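Local coordinates for protein RcdA (Caulobacter vibrioides, PDB 3CTW) that probably works as an adaptor that binds other proteins during regulated proteolysis in the cell cycle, at residues A41-G46 / E117-L122. Residues are numbered along the deposited sequence; the frame is centred on the assembly and turned at random.
Sequences AAYLDG and ELPFGL
Tyr43 turns its CG anti to the backbone N (chi1 175°), and Leu122 does the same with its own CG (chi1 -158°); with these torsions the phenol projects from the last turn of helix 26-44 onto the first turn of helix 120-145, where it meets the leucine at about a right angle. The example illustrates how one long aromatic side chain can fill the space between two helix ends, whose nearest CA atoms, those of Tyr43 and Gly121, are 7.5 Å apart. Gly121 lays bare backbone over one face of the ring, its C standing 3.6 Å from Tyr43 CZ. With no side chain at Gly121, CE1 of Tyr43 can approach the glycine CA to 3.6 Å. On the CE2 side of the ring, CD2 of Leu122 is 3.7 Å from Tyr43 CE2, and that same methyl receives CD2 of Leu44. The hydroxyl passes beside CG of Pro119, the N-cap residue, and is hydrogen-bonded to Asp51 OD2, which gives this polar tip a partner within helix 47-52. Helix 57-88 packs against both leucines through Tyr63, while Leu125 of helix 120-145 also packs against Tyr43 in this all-helical chain.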
ATOM      1  N   ALA A  41     -15.704  -0.807  -7.224  1.00  4.96           N
ATOM      2  CA  ALA A  41     -16.445  -1.396  -6.121  1.00  5.05           C
ATOM      3  C   ALA A  41     -17.943  -1.272  -6.350  1.00  5.24           C
ATOM      4  O   ALA A  41     -18.701  -2.120  -5.912  1.00  5.94           O
ATOM      5  CB  ALA A  41     -16.049  -0.739  -4.808  1.00  5.26           C
ATOM      6  N   ALA A  42     -18.368  -0.221  -7.043  1.00  5.20           N
ATOM      7  CA  ALA A  42     -19.777  -0.036  -7.396  1.00  5.30           C
ATOM      8  C   ALA A  42     -20.228  -1.025  -8.482  1.00  5.25           C
ATOM      9  O   ALA A  42     -21.374  -1.485  -8.486  1.00  5.39           O
ATOM     10  CB  ALA A  42     -20.029   1.407  -7.843  1.00  5.26           C
ATOM     11  N   TYR A  43     -19.300  -1.364  -9.369  1.00  4.93           N
ATOM     12  CA  TYR A  43     -19.567  -2.306 -10.439  1.00  4.68           C
ATOM     13  C   TYR A  43     -19.552  -3.750  -9.935  1.00  4.21           C
ATOM     14  O   TYR A  43     -20.487  -4.501 -10.175  1.00  4.14           O
ATOM     15  CB  TYR A  43     -18.556  -2.114 -11.576  1.00  4.91           C
ATOM     16  CG  TYR A  43     -18.680  -3.136 -12.684  1.00  5.85           C
ATOM     17  CD1 TYR A  43     -19.698  -3.048 -13.627  1.00  6.15           C
ATOM     18  CD2 TYR A  43     -17.778  -4.196 -12.788  1.00  6.92           C
ATOM     19  CE1 TYR A  43     -19.819  -3.989 -14.647  1.00  6.51           C
ATOM     20  CE2 TYR A  43     -17.893  -5.145 -13.806  1.00  7.01           C
ATOM     21  CZ  TYR A  43     -18.912  -5.029 -14.733  1.00  6.53           C
ATOM     22  OH  TYR A  43     -19.031  -5.969 -15.727  1.00  6.34           O
ATOM     23  N   LEU A  44     -18.487  -4.125  -9.244  1.00  3.92           N
ATOM     24  CA  LEU A  44     -18.318  -5.486  -8.769  1.00  3.61           C
ATOM     25  C   LEU A  44     -19.381  -5.909  -7.773  1.00  3.88           C
ATOM     26  O   LEU A  44     -19.727  -7.090  -7.705  1.00  4.15           O
ATOM     27  CB  LEU A  44     -16.928  -5.690  -8.166  1.00  3.26           C
ATOM     28  CG  LEU A  44     -15.710  -5.559  -9.084  1.00  2.49           C
ATOM     29  CD1 LEU A  44     -14.468  -5.760  -8.291  1.00  2.00           C
ATOM     30  CD2 LEU A  44     -15.748  -6.531 -10.239  1.00  3.45           C
ATOM     31  N   ASP A  45     -19.906  -4.953  -7.011  1.00  4.05           N
ATOM     32  CA  ASP A  45     -20.956  -5.271  -6.036  1.00  4.55           C
ATOM     33  C   ASP A  45     -22.344  -4.963  -6.589  1.00  4.37           C
ATOM     34  O   ASP A  45     -23.349  -5.183  -5.917  1.00  4.19           O
ATOM     35  CB  ASP A  45     -20.754  -4.514  -4.723  1.00  5.05           C
ATOM     36  CG  ASP A  45     -19.379  -4.731  -4.125  1.00  6.49           C
ATOM     37  OD1 ASP A  45     -18.782  -5.799  -4.359  1.00  8.82           O
ATOM     38  OD2 ASP A  45     -18.892  -3.821  -3.423  1.00  7.94           O
ATOM     39  N   GLY A  46     -22.394  -4.443  -7.813  1.00  4.44           N
ATOM     40  CA  GLY A  46     -23.654  -4.041  -8.430  1.00  4.45           C
ATOM     41  C   GLY A  46     -23.938  -4.755  -9.736  1.00  4.56           C
ATOM     42  O   GLY A  46     -24.352  -5.917  -9.743  1.00  4.52           O
ATOM     43  N   GLU A 117     -13.432 -13.648 -23.221  1.00 14.29           N
ATOM     44  CA  GLU A 117     -14.610 -12.867 -23.621  1.00 13.86           C
ATOM     45  C   GLU A 117     -15.408 -12.380 -22.408  1.00 13.37           C
ATOM     46  O   GLU A 117     -16.422 -12.973 -22.029  1.00 13.32           O
ATOM     47  CB  GLU A 117     -15.501 -13.640 -24.604  1.00 13.89           C
ATOM     48  CG  GLU A 117     -15.757 -15.095 -24.253  1.00 14.27           C
ATOM     49  CD  GLU A 117     -16.338 -15.868 -25.425  1.00 14.97           C
ATOM     50  OE1 GLU A 117     -16.096 -17.092 -25.525  1.00 14.98           O
ATOM     51  OE2 GLU A 117     -17.028 -15.242 -26.259  1.00 15.31           O
ATOM     52  N   LEU A 118     -14.937 -11.285 -21.817  1.00 12.74           N
ATOM     53  CA  LEU A 118     -15.497 -10.744 -20.580  1.00 12.18           C
ATOM     54  C   LEU A 118     -16.519  -9.642 -20.849  1.00 12.02           C
ATOM     55  O   LEU A 118     -16.573  -9.113 -21.964  1.00 12.06           O
ATOM     56  CB  LEU A 118     -14.370 -10.208 -19.692  1.00 12.01           C
ATOM     57  CG  LEU A 118     -13.249 -11.176 -19.334  1.00 11.78           C
ATOM     58  CD1 LEU A 118     -12.114 -10.413 -18.709  1.00 11.37           C
ATOM     59  CD2 LEU A 118     -13.755 -12.270 -18.411  1.00 11.14           C
ATOM     60  N   PRO A 119     -17.337  -9.296 -19.830  1.00 11.81           N
ATOM     61  CA  PRO A 119     -18.382  -8.281 -19.977  1.00 11.59           C
ATOM     62  C   PRO A 119     -17.838  -6.896 -20.271  1.00 11.35           C
ATOM     63  O   PRO A 119     -16.682  -6.612 -19.981  1.00 11.58           O
ATOM     64  CB  PRO A 119     -19.072  -8.270 -18.607  1.00 11.58           C
ATOM     65  CG  PRO A 119     -18.127  -8.915 -17.683  1.00 11.63           C
ATOM     66  CD  PRO A 119     -17.364  -9.908 -18.490  1.00 11.84           C
ATOM     67  N   PHE A 120     -18.695  -6.052 -20.835  1.00 10.99           N
ATOM     68  CA  PHE A 120     -18.373  -4.677 -21.232  1.00 10.61           C
ATOM     69  C   PHE A 120     -17.811  -3.841 -20.073  1.00 10.26           C
ATOM     70  O   PHE A 120     -16.790  -3.169 -20.223  1.00 10.03           O
ATOM     71  CB  PHE A 120     -19.642  -4.039 -21.820  1.00 10.68           C
ATOM     72  CG  PHE A 120     -19.508  -2.586 -22.185  1.00 10.69           C
ATOM     73  CD1 PHE A 120     -18.841  -2.202 -23.336  1.00 10.85           C
ATOM     74  CD2 PHE A 120     -20.105  -1.605 -21.408  1.00 10.81           C
ATOM     75  CE1 PHE A 120     -18.741  -0.856 -23.692  1.00 10.43           C
ATOM     76  CE2 PHE A 120     -20.010  -0.258 -21.759  1.00 10.94           C
ATOM     77  CZ  PHE A 120     -19.327   0.114 -22.902  1.00 10.16           C
ATOM     78  N   GLY A 121     -18.454  -3.947 -18.909  1.00  9.86           N
ATOM     79  CA  GLY A 121     -18.110  -3.152 -17.733  1.00  9.26           C
ATOM     80  C   GLY A 121     -16.768  -3.490 -17.136  1.00  8.92           C
ATOM     81  O   GLY A 121     -15.978  -2.596 -16.830  1.00  8.64           O
ATOM     82  N   LEU A 122     -16.505  -4.792 -16.998  1.00  8.64           N
ATOM     83  CA  LEU A 122     -15.246  -5.285 -16.443  1.00  8.31           C
ATOM     84  C   LEU A 122     -14.106  -4.990 -17.404  1.00  7.80           C
ATOM     85  O   LEU A 122     -13.030  -4.576 -16.982  1.00  7.64           O
ATOM     86  CB  LEU A 122     -15.328  -6.791 -16.168  1.00  8.57           C
ATOM     87  CG  LEU A 122     -14.405  -7.510 -15.163  1.00  9.75           C
ATOM     88  CD1 LEU A 122     -12.909  -7.428 -15.518  1.00  9.72           C
ATOM     89  CD2 LEU A 122     -14.630  -6.957 -13.779  1.00 11.49           C
TER